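Local coordinates for CYTH domain-containing protein (Pyrococcus horikoshii, PDB 2EEN) that is of unknown function but carries a CYTH domain like that of class IV adenylyl cyclases, and so probably binds a triphosphate inside a tunnel of antiparallel strands, at residues 49-54 and 60-65; 69-74 and 144-149; 134-139 and 154-159. All blocks are in the same frame, centred on the assembly; numbering follows the deposited sequence.

Contact 1 joins two strands of the large antiparallel sheet; contact 3 packs helix 146-160 on strand 131-139, and contact 2 sets the start of that helix against the loop that follows strand 59-70, which contact 1 shares. Contact 1 lies on the opposite side of the chain's centre from the others, about 25 Å from contact 2 and 23 Å from contact 3 between centres. Contacts 2 and 3, about 14 Å between centres, meet where A149 CB packs on T138 CG2 at 4.1 Å. R50, R52, K54 and E61 of contact 1 and E135 and E137 of contact 3 lie on the sheet face opposite the apolar residues that meet the helices, a face that probably lines the CYTH triphosphate tunnel.

Contact 1: 49-54 and 60-65; sequences LRIRIK and NEVFLT
K54 holds CG anti to its backbone N (chi1 -173°), then bends at chi3 (-61°), carrying NZ to 3.7 Å from F63 CE1. The pair sits on the antiparallel hairpin of strands 48-56 and 59-70 in the CYTH sheet; the two segments run at 166°. Backbone bonds tie R50 to T65, R52 to F63 and K54 to E61, the last including a nearly straight K54 N to E61 O bond of 2.6 Å. K54 lies beside E61, with K54 CD 3.8 Å from E61 OE1, though NZ stays beyond salt-bridge range. With an alanine here, F63 would probably lose its lysine contact at CE1, leaving E61 to its long, weak pairing with R26. On the other face, I51 CG1 and L49 CD1 each approach L64 CD1 to 3.8 Å; L96 of helix 89-98 packs on L49 and I51, F93 also on I51, and L95 of the second subunit on L49 and L64. R52 NH2 lies 3.3 Å above the R50 guanidinium plane, displaced toward its rim; R52 NE forms a salt bridge with D32, and R50 NH1 a hydrogen bond with Y34 OH. T65 OG1, also bonded to E82, accepts from a water (2.6 Å) that itself accepts from R50 NE (3.0 Å).

Contact 2: 69-74 and 144-149; sequences PKIDEK and DEIPEA
I71 and I146 form the apolar part of this small contact, in which the turn after strand 59-70 meets the N-terminal part of helix 146-160. Their side chains cross at about a right angle, and the two CD1 methyls are pressed together: I71 CD1 lies 3.4 Å from I146 CD1, tighter than ordinary van der Waals contact. I71 places CG1 between its backbone N and carbonyl carbon (chi1 59°), and the chain then runs on extended to bring CD1 against the helix. I146 CD1 also lies 4.1 Å from I71 CG1.

The second kind of contact sets hydrocarbon against an acid. D72 and I146 slide past each other in opposite directions, with I146 CG2 4.0 Å from D72 CG and 4.1 Å from D72 CB. I146 thus uses both its branches, CD1 on one residue of the turn and CG2 on the next. No hydrogen bond joins the two segments. The polar end of D72 turns to its own loop instead, where OD2 is hydrogen-bonded to S75 OG, which gives the carboxylate of this buried residue a local partner.

The nearest backbones, at D72 and I146, remain 7.8 Å apart between CA atoms, so side chains alone bridge the gap. A backbone hydrogen bond between I71 and T77 ties the ends of the connection leading from strand 59-70 into strand 78-85. I71 also packs on Y2, D72 touches V150 farther along helix 146-160, and I146 reaches T77 of that connection and V4 of strand 3-9, the strand bordering 131-139.

Contact 3: 134-139 and 154-159; sequences IEIETL and EKILRE
I136 and L157 centre an apolar contact in which one face of strand 131-139 packs on helix 146-160; the segments' axes pass 9.2 Å apart at 151°. The side chains slide past each other in opposite directions, and I136 CG2 presses to 3.5 Å from L157 CD1, a tight fit. With CG1 anti to the backbone N (chi1 -171°), the other branch of I136 crosses I156 at about a right angle and sets CD1 3.6 Å from I156 CG2. L157 divides its methyls between two strand residues, for its CD2 meets I134 CD1 at 3.6 Å.

The charged groups lie elsewhere. The CB of E154 points away from the strand, and the residue forms a salt bridge whose in-plane hydrogen bond, R158 NE to E154 OE2, is weak at 3.3 Å. E135 and E137 project to the other face of the sheet, where acids face acids, E5 and E3 of the CYTH ExExK motif; E135 also has weak, long ion pairs with R111 and K76.

Strand 131-139 runs between strands 3-9 and 120-127. L6 and I122 of those neighbours flank I136, while L153, one helical turn before L157, packs on I136 and T138.

Contact 1: 49-54 and 60-65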
loop_
_atom_site.group_PDB
_atom_site.type_symbol
_atom_site.label_atom_id
_atom_site.label_comp_id
_atom_site.label_asym_id
_atom_site.label_seq_id
_atom_site.Cartn_x
_atom_site.Cartn_y
_atom_site.Cartn_z
ATOM N N LEU A 49 6.496 9.159 -2.919
ATOM C CA LEU A 49 5.946 7.823 -2.775
ATOM C C LEU A 49 6.938 6.957 -3.520
ATOM O O LEU A 49 7.258 7.214 -4.683
ATOM C CB LEU A 49 4.561 7.709 -3.409
ATOM C CG LEU A 49 3.969 6.309 -3.214
ATOM C CD1 LEU A 49 3.704 6.046 -1.715
ATOM C CD2 LEU A 49 2.681 6.197 -4.005
ATOM N N ARG A 50 7.432 5.930 -2.849
ATOM C CA ARG A 50 8.446 5.094 -3.457
ATOM C C ARG A 50 8.330 3.622 -3.133
ATOM O O ARG A 50 7.809 3.241 -2.088
ATOM C CB ARG A 50 9.809 5.618 -2.987
ATOM C CG ARG A 50 10.954 4.621 -2.906
ATOM C CD ARG A 50 12.084 5.184 -2.027
ATOM N NE ARG A 50 11.974 4.772 -0.626
ATOM C CZ ARG A 50 12.532 5.420 0.394
ATOM N NH1 ARG A 50 13.232 6.522 0.175
ATOM N NH2 ARG A 50 12.405 4.960 1.633
ATOM N N ILE A 51 8.772 2.792 -4.069
ATOM C CA ILE A 51 8.835 1.368 -3.803
ATOM C C ILE A 51 10.322 1.095 -3.836
ATOM O O ILE A 51 11.001 1.406 -4.820
ATOM C CB ILE A 51 8.137 0.511 -4.859
ATOM C CG1 ILE A 51 6.628 0.556 -4.620
ATOM C CG2 ILE A 51 8.632 -0.931 -4.755
ATOM C CD1 ILE A 51 5.810 -0.159 -5.658
ATOM N N ARG A 52 10.829 0.542 -2.741
ATOM C CA ARG A 52 12.240 0.223 -2.628
ATOM C C ARG A 52 12.486 -1.264 -2.569
ATOM O O ARG A 52 11.817 -1.984 -1.831
ATOM C CB ARG A 52 12.834 0.841 -1.365
ATOM C CG ARG A 52 14.140 0.182 -0.936
ATOM C CD ARG A 52 14.783 0.964 0.185
ATOM N NE ARG A 52 15.125 2.308 -0.269
ATOM C CZ ARG A 52 15.556 3.282 0.524
ATOM N NH1 ARG A 52 15.700 3.076 1.828
ATOM N NH2 ARG A 52 15.851 4.465 0.004
ATOM N N ILE A 53 13.448 -1.717 -3.363
ATOM C CA ILE A 53 13.846 -3.114 -3.347
ATOM C C ILE A 53 15.221 -3.074 -2.700
ATOM O O ILE A 53 16.131 -2.407 -3.194
ATOM C CB ILE A 53 13.946 -3.709 -4.763
ATOM C CG1 ILE A 53 12.570 -3.675 -5.438
ATOM C CG2 ILE A 53 14.457 -5.146 -4.680
ATOM C CD1 ILE A 53 12.570 -4.177 -6.873
ATOM N N LYS A 54 15.350 -3.767 -1.575
ATOM C CA LYS A 54 16.589 -3.806 -0.815
ATOM C C LYS A 54 17.182 -5.207 -0.909
ATOM O O LYS A 54 16.512 -6.193 -0.605
ATOM C CB LYS A 54 16.276 -3.448 0.642
ATOM C CG LYS A 54 17.471 -3.285 1.561
ATOM C CD LYS A 54 17.000 -2.979 2.981
ATOM C CE LYS A 54 16.206 -1.679 3.042
ATOM N NZ LYS A 54 15.631 -1.430 4.400
ATOM N N ASN A 60 16.114 -10.303 -0.225
ATOM C CA ASN A 60 15.478 -9.214 -0.951
ATOM C C ASN A 60 14.291 -8.747 -0.115
ATOM O O ASN A 60 13.432 -9.549 0.245
ATOM C CB ASN A 60 14.962 -9.682 -2.316
ATOM C CG ASN A 60 16.078 -10.028 -3.280
ATOM O OD1 ASN A 60 16.846 -9.161 -3.700
ATOM N ND2 ASN A 60 16.173 -11.303 -3.639
ATOM N N GLU A 61 14.259 -7.460 0.214
ATOM C CA GLU A 61 13.146 -6.896 0.974
ATOM C C GLU A 61 12.585 -5.774 0.122
ATOM O O GLU A 61 13.327 -5.099 -0.588
ATOM C CB GLU A 61 13.603 -6.328 2.316
ATOM C CG GLU A 61 14.142 -7.355 3.301
ATOM C CD GLU A 61 14.368 -6.756 4.680
ATOM O OE1 GLU A 61 14.906 -5.632 4.765
ATOM O OE2 GLU A 61 14.013 -7.414 5.680
ATOM N N VAL A 62 11.276 -5.577 0.185
ATOM C CA VAL A 62 10.640 -4.542 -0.610
ATOM C C VAL A 62 9.762 -3.701 0.289
ATOM O O VAL A 62 9.049 -4.230 1.129
ATOM C CB VAL A 62 9.779 -5.157 -1.718
ATOM C CG1 VAL A 62 9.174 -4.061 -2.573
ATOM C CG2 VAL A 62 10.632 -6.097 -2.566
ATOM N N PHE A 63 9.818 -2.387 0.111
ATOM C CA PHE A 63 9.022 -1.498 0.942
ATOM C C PHE A 63 8.323 -0.435 0.116
ATOM O O PHE A 63 8.836 0.004 -0.911
ATOM C CB PHE A 63 9.905 -0.791 1.981
ATOM C CG PHE A 63 10.678 -1.728 2.866
ATOM C CD1 PHE A 63 11.887 -2.272 2.439
ATOM C CD2 PHE A 63 10.186 -2.082 4.114
ATOM C CE1 PHE A 63 12.597 -3.162 3.253
ATOM C CE2 PHE A 63 10.885 -2.969 4.933
ATOM C CZ PHE A 63 12.095 -3.510 4.500
ATOM N N LEU A 64 7.137 -0.046 0.569
ATOM C CA LEU A 64 6.363 1.017 -0.058
ATOM C C LEU A 64 6.417 2.117 0.993
ATOM O O LEU A 64 6.001 1.916 2.136
ATOM C CB LEU A 64 4.916 0.580 -0.294
ATOM C CG LEU A 64 3.953 1.686 -0.733
ATOM C CD1 LEU A 64 4.418 2.309 -2.043
ATOM C CD2 LEU A 64 2.564 1.098 -0.911
ATOM N N THR A 65 6.930 3.278 0.609
ATOM C CA THR A 65 7.078 4.363 1.560
ATOM C C THR A 65 6.540 5.688 1.069
ATOM O O THR A 65 6.776 6.084 -0.073
ATOM C CB THR A 65 8.565 4.559 1.904
ATOM O OG1 THR A 65 9.113 3.317 2.364
ATOM C CG2 THR A 65 8.740 5.624 2.977
HETATM O O HOH W 1 10.355 2.377 0.282
#

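Contact 2: 69-74 and 144-149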
loop_
_atom_site.group_PDB
_atom_site.type_symbol
_atom_site.label_atom_id
_atom_site.label_comp_id
_atom_site.label_asym_id
_atom_site.label_seq_id
_atom_site.Cartn_x
_atom_site.Cartn_y
_atom_site.Cartn_z
ATOM N N PRO A 69 6.135 16.295 3.765
ATOM C CA PRO A 69 6.983 17.471 3.558
ATOM C C PRO A 69 8.056 17.577 4.634
ATOM O O PRO A 69 7.862 17.117 5.764
ATOM C CB PRO A 69 5.996 18.636 3.651
ATOM C CG PRO A 69 4.668 18.020 3.305
ATOM C CD PRO A 69 4.738 16.687 4.006
ATOM N N LYS A 70 9.191 18.170 4.281
ATOM C CA LYS A 70 10.255 18.367 5.256
ATOM C C LYS A 70 9.694 19.334 6.290
ATOM O O LYS A 70 9.021 20.306 5.940
ATOM C CB LYS A 70 11.500 18.968 4.593
ATOM C CG LYS A 70 12.252 18.003 3.678
ATOM C CD LYS A 70 13.519 18.631 3.099
ATOM C CE LYS A 70 13.201 19.806 2.183
ATOM N NZ LYS A 70 12.329 19.404 1.042
ATOM N N ILE A 71 9.952 19.066 7.565
ATOM C CA ILE A 71 9.447 19.939 8.618
ATOM C C ILE A 71 10.566 20.695 9.315
ATOM O O ILE A 71 10.316 21.511 10.201
ATOM C CB ILE A 71 8.667 19.145 9.672
ATOM C CG1 ILE A 71 9.567 18.075 10.293
ATOM C CG2 ILE A 71 7.435 18.516 9.039
ATOM C CD1 ILE A 71 8.921 17.333 11.443
ATOM N N ASP A 72 11.798 20.435 8.895
ATOM C CA ASP A 72 12.968 21.071 9.493
ATOM C C ASP A 72 13.840 21.735 8.427
ATOM O O ASP A 72 14.126 21.142 7.388
ATOM C CB ASP A 72 13.776 20.019 10.260
ATOM C CG ASP A 72 15.005 20.595 10.924
ATOM O OD1 ASP A 72 14.864 21.550 11.718
ATOM O OD2 ASP A 72 16.113 20.087 10.657
ATOM N N GLU A 73 14.268 22.965 8.694
ATOM C CA GLU A 73 15.094 23.712 7.749
ATOM C C GLU A 73 16.540 23.223 7.732
ATOM O O GLU A 73 17.254 23.412 6.746
ATOM C CB GLU A 73 15.086 25.206 8.100
ATOM C CG GLU A 73 13.861 25.668 8.871
ATOM C CD GLU A 73 13.810 25.107 10.283
ATOM O OE1 GLU A 73 14.729 25.404 11.076
ATOM O OE2 GLU A 73 12.854 24.365 10.601
ATOM N N LYS A 74 16.961 22.596 8.824
ATOM C CA LYS A 74 18.331 22.109 8.951
ATOM C C LYS A 74 18.536 20.635 8.622
ATOM O O LYS A 74 19.654 20.131 8.737
ATOM C CB LYS A 74 18.851 22.369 10.366
ATOM C CG LYS A 74 19.307 23.798 10.631
ATOM C CD LYS A 74 18.145 24.761 10.760
ATOM C CE LYS A 74 18.621 26.098 11.308
ATOM N NZ LYS A 74 19.765 26.639 10.521
ATOM N N ASP A 144 9.822 18.696 18.512
ATOM C CA ASP A 144 10.698 19.685 19.131
ATOM C C ASP A 144 12.034 19.088 19.575
ATOM O O ASP A 144 12.937 19.784 20.025
ATOM C CB ASP A 144 9.970 20.299 20.331
ATOM C CG ASP A 144 9.151 21.497 19.862
ATOM O OD1 ASP A 144 9.733 22.379 19.228
ATOM O OD2 ASP A 144 7.952 21.533 20.126
ATOM N N GLU A 145 12.121 17.744 19.488
ATOM C CA GLU A 145 13.385 17.087 19.782
ATOM C C GLU A 145 14.277 16.990 18.538
ATOM O O GLU A 145 15.432 16.608 18.606
ATOM C CB GLU A 145 13.081 15.691 20.324
ATOM C CG GLU A 145 12.258 15.736 21.611
ATOM C CD GLU A 145 11.999 14.325 22.093
ATOM O OE1 GLU A 145 11.512 13.519 21.315
ATOM O OE2 GLU A 145 12.262 14.050 23.264
ATOM N N ILE A 146 13.694 17.325 17.365
ATOM C CA ILE A 146 14.457 17.218 16.115
ATOM C C ILE A 146 15.683 18.144 16.089
ATOM O O ILE A 146 16.785 17.761 15.719
ATOM C CB ILE A 146 13.525 17.574 14.956
ATOM C CG1 ILE A 146 12.477 16.475 14.761
ATOM C CG2 ILE A 146 14.331 17.697 13.650
ATOM C CD1 ILE A 146 11.503 16.804 13.630
ATOM N N PRO A 147 15.529 19.419 16.487
ATOM C CA PRO A 147 16.679 20.325 16.472
ATOM C C PRO A 147 17.907 19.783 17.204
ATOM O O PRO A 147 19.012 19.825 16.671
ATOM C CB PRO A 147 16.117 21.594 17.110
ATOM C CG PRO A 147 14.702 21.591 16.613
ATOM C CD PRO A 147 14.295 20.150 16.838
ATOM N N GLU A 148 17.711 19.271 18.416
ATOM C CA GLU A 148 18.818 18.717 19.198
ATOM C C GLU A 148 19.472 17.545 18.470
ATOM O O GLU A 148 20.700 17.457 18.385
ATOM C CB GLU A 148 18.325 18.227 20.564
ATOM C CG GLU A 148 17.765 19.305 21.475
ATOM C CD GLU A 148 17.164 18.730 22.748
ATOM O OE1 GLU A 148 17.919 18.136 23.550
ATOM O OE2 GLU A 148 15.936 18.866 22.945
ATOM N N ALA A 149 18.640 16.641 17.958
ATOM C CA ALA A 149 19.134 15.468 17.243
ATOM C C ALA A 149 19.919 15.873 16.003
ATOM O O ALA A 149 20.954 15.287 15.701
ATOM C CB ALA A 149 17.974 14.561 16.849
#

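Contact 3: 134-139 and 154-159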
loop_
_atom_site.group_PDB
_atom_site.type_symbol
_atom_site.label_atom_id
_atom_site.label_comp_id
_atom_site.label_asym_id
_atom_site.label_seq_id
_atom_site.Cartn_x
_atom_site.Cartn_y
_atom_site.Cartn_z
ATOM N N ILE A 134 26.984 10.364 2.277
ATOM C CA ILE A 134 26.968 9.757 3.589
ATOM C C ILE A 134 25.723 10.275 4.289
ATOM O O ILE A 134 25.424 11.473 4.268
ATOM C CB ILE A 134 28.225 10.102 4.415
ATOM C CG1 ILE A 134 28.127 9.414 5.784
ATOM C CG2 ILE A 134 28.376 11.614 4.560
ATOM C CD1 ILE A 134 29.404 9.439 6.579
ATOM N N GLU A 135 24.968 9.358 4.874
ATOM C CA GLU A 135 23.765 9.738 5.581
ATOM C C GLU A 135 23.884 9.272 7.012
ATOM O O GLU A 135 24.647 8.352 7.313
ATOM C CB GLU A 135 22.528 9.109 4.930
ATOM C CG GLU A 135 22.106 9.790 3.630
ATOM C CD GLU A 135 20.776 9.281 3.094
ATOM O OE1 GLU A 135 19.927 8.848 3.901
ATOM O OE2 GLU A 135 20.566 9.332 1.862
ATOM N N ILE A 136 23.158 9.946 7.890
ATOM C CA ILE A 136 23.124 9.585 9.296
ATOM C C ILE A 136 21.691 9.791 9.759
ATOM O O ILE A 136 21.011 10.732 9.332
ATOM C CB ILE A 136 24.112 10.430 10.139
ATOM C CG1 ILE A 136 24.186 9.853 11.558
ATOM C CG2 ILE A 136 23.685 11.900 10.153
ATOM C CD1 ILE A 136 25.377 10.362 12.360
ATOM N N GLU A 137 21.216 8.897 10.615
ATOM C CA GLU A 137 19.850 8.988 11.099
ATOM C C GLU A 137 19.675 8.475 12.511
ATOM O O GLU A 137 20.453 7.648 12.995
ATOM C CB GLU A 137 18.920 8.190 10.190
ATOM C CG GLU A 137 19.369 6.747 10.017
ATOM C CD GLU A 137 18.228 5.812 9.676
ATOM O OE1 GLU A 137 17.470 5.441 10.598
ATOM O OE2 GLU A 137 18.089 5.448 8.491
ATOM N N THR A 138 18.630 8.975 13.158
ATOM C CA THR A 138 18.275 8.568 14.505
ATOM C C THR A 138 16.815 8.936 14.705
ATOM O O THR A 138 16.318 9.878 14.084
ATOM C CB THR A 138 19.127 9.278 15.570
ATOM O OG1 THR A 138 18.858 8.694 16.855
ATOM C CG2 THR A 138 18.799 10.769 15.615
ATOM N N LEU A 139 16.128 8.190 15.560
ATOM C CA LEU A 139 14.719 8.447 15.826
ATOM C C LEU A 139 14.520 9.318 17.055
ATOM O O LEU A 139 15.286 9.245 18.014
ATOM C CB LEU A 139 13.967 7.127 16.009
ATOM C CG LEU A 139 13.973 6.170 14.816
ATOM C CD1 LEU A 139 13.196 4.911 15.163
ATOM C CD2 LEU A 139 13.363 6.858 13.603
ATOM N N GLU A 154 24.766 16.226 12.983
ATOM C CA GLU A 154 25.602 17.062 12.144
ATOM C C GLU A 154 27.020 17.025 12.697
ATOM O O GLU A 154 27.984 16.963 11.942
ATOM C CB GLU A 154 25.096 18.506 12.119
ATOM C CG GLU A 154 25.747 19.335 11.028
ATOM C CD GLU A 154 25.331 20.792 11.061
ATOM O OE1 GLU A 154 24.120 21.067 11.196
ATOM O OE2 GLU A 154 26.218 21.662 10.935
ATOM N N LYS A 155 27.142 17.052 14.023
ATOM C CA LYS A 155 28.458 17.011 14.656
ATOM C C LYS A 155 29.197 15.721 14.317
ATOM O O LYS A 155 30.383 15.739 13.992
ATOM C CB LYS A 155 28.336 17.153 16.177
ATOM C CG LYS A 155 29.676 17.079 16.900
ATOM C CD LYS A 155 29.545 17.456 18.368
ATOM C CE LYS A 155 30.913 17.684 18.988
ATOM N NZ LYS A 155 30.820 18.147 20.399
ATOM N N ILE A 156 28.492 14.594 14.382
ATOM C CA ILE A 156 29.101 13.307 14.068
ATOM C C ILE A 156 29.643 13.289 12.639
ATOM O O ILE A 156 30.769 12.855 12.401
ATOM C CB ILE A 156 28.087 12.162 14.255
ATOM C CG1 ILE A 156 27.754 12.011 15.741
ATOM C CG2 ILE A 156 28.653 10.862 13.710
ATOM C CD1 ILE A 156 26.588 11.095 16.012
ATOM N N LEU A 157 28.847 13.769 11.688
ATOM C CA LEU A 157 29.291 13.795 10.299
ATOM C C LEU A 157 30.455 14.755 10.065
ATOM O O LEU A 157 31.395 14.428 9.343
ATOM C CB LEU A 157 28.130 14.157 9.371
ATOM C CG LEU A 157 27.101 13.037 9.233
ATOM C CD1 LEU A 157 26.080 13.409 8.174
ATOM C CD2 LEU A 157 27.813 11.741 8.863
ATOM N N ARG A 158 30.399 15.930 10.680
ATOM C CA ARG A 158 31.481 16.890 10.500
ATOM C C ARG A 158 32.774 16.349 11.100
ATOM O O ARG A 158 33.864 16.604 10.583
ATOM C CB ARG A 158 31.106 18.243 11.113
ATOM C CG ARG A 158 30.141 19.030 10.235
ATOM C CD ARG A 158 29.929 20.453 10.714
ATOM N NE ARG A 158 29.260 21.235 9.681
ATOM C CZ ARG A 158 29.844 21.628 8.550
ATOM N NH1 ARG A 158 31.112 21.323 8.311
ATOM N NH2 ARG A 158 29.150 22.309 7.648
ATOM N N GLU A 159 32.656 15.573 12.173
ATOM C CA GLU A 159 33.837 14.997 12.799
ATOM C C GLU A 159 34.455 13.920 11.913
ATOM O O GLU A 159 35.604 13.518 12.119
ATOM C CB GLU A 159 33.485 14.412 14.164
ATOM C CG GLU A 159 33.149 15.469 15.204
ATOM C CD GLU A 159 34.356 16.221 15.772
ATOM O OE1 GLU A 159 35.526 15.934 15.418
ATOM O OE2 GLU A 159 34.110 17.098 16.624
#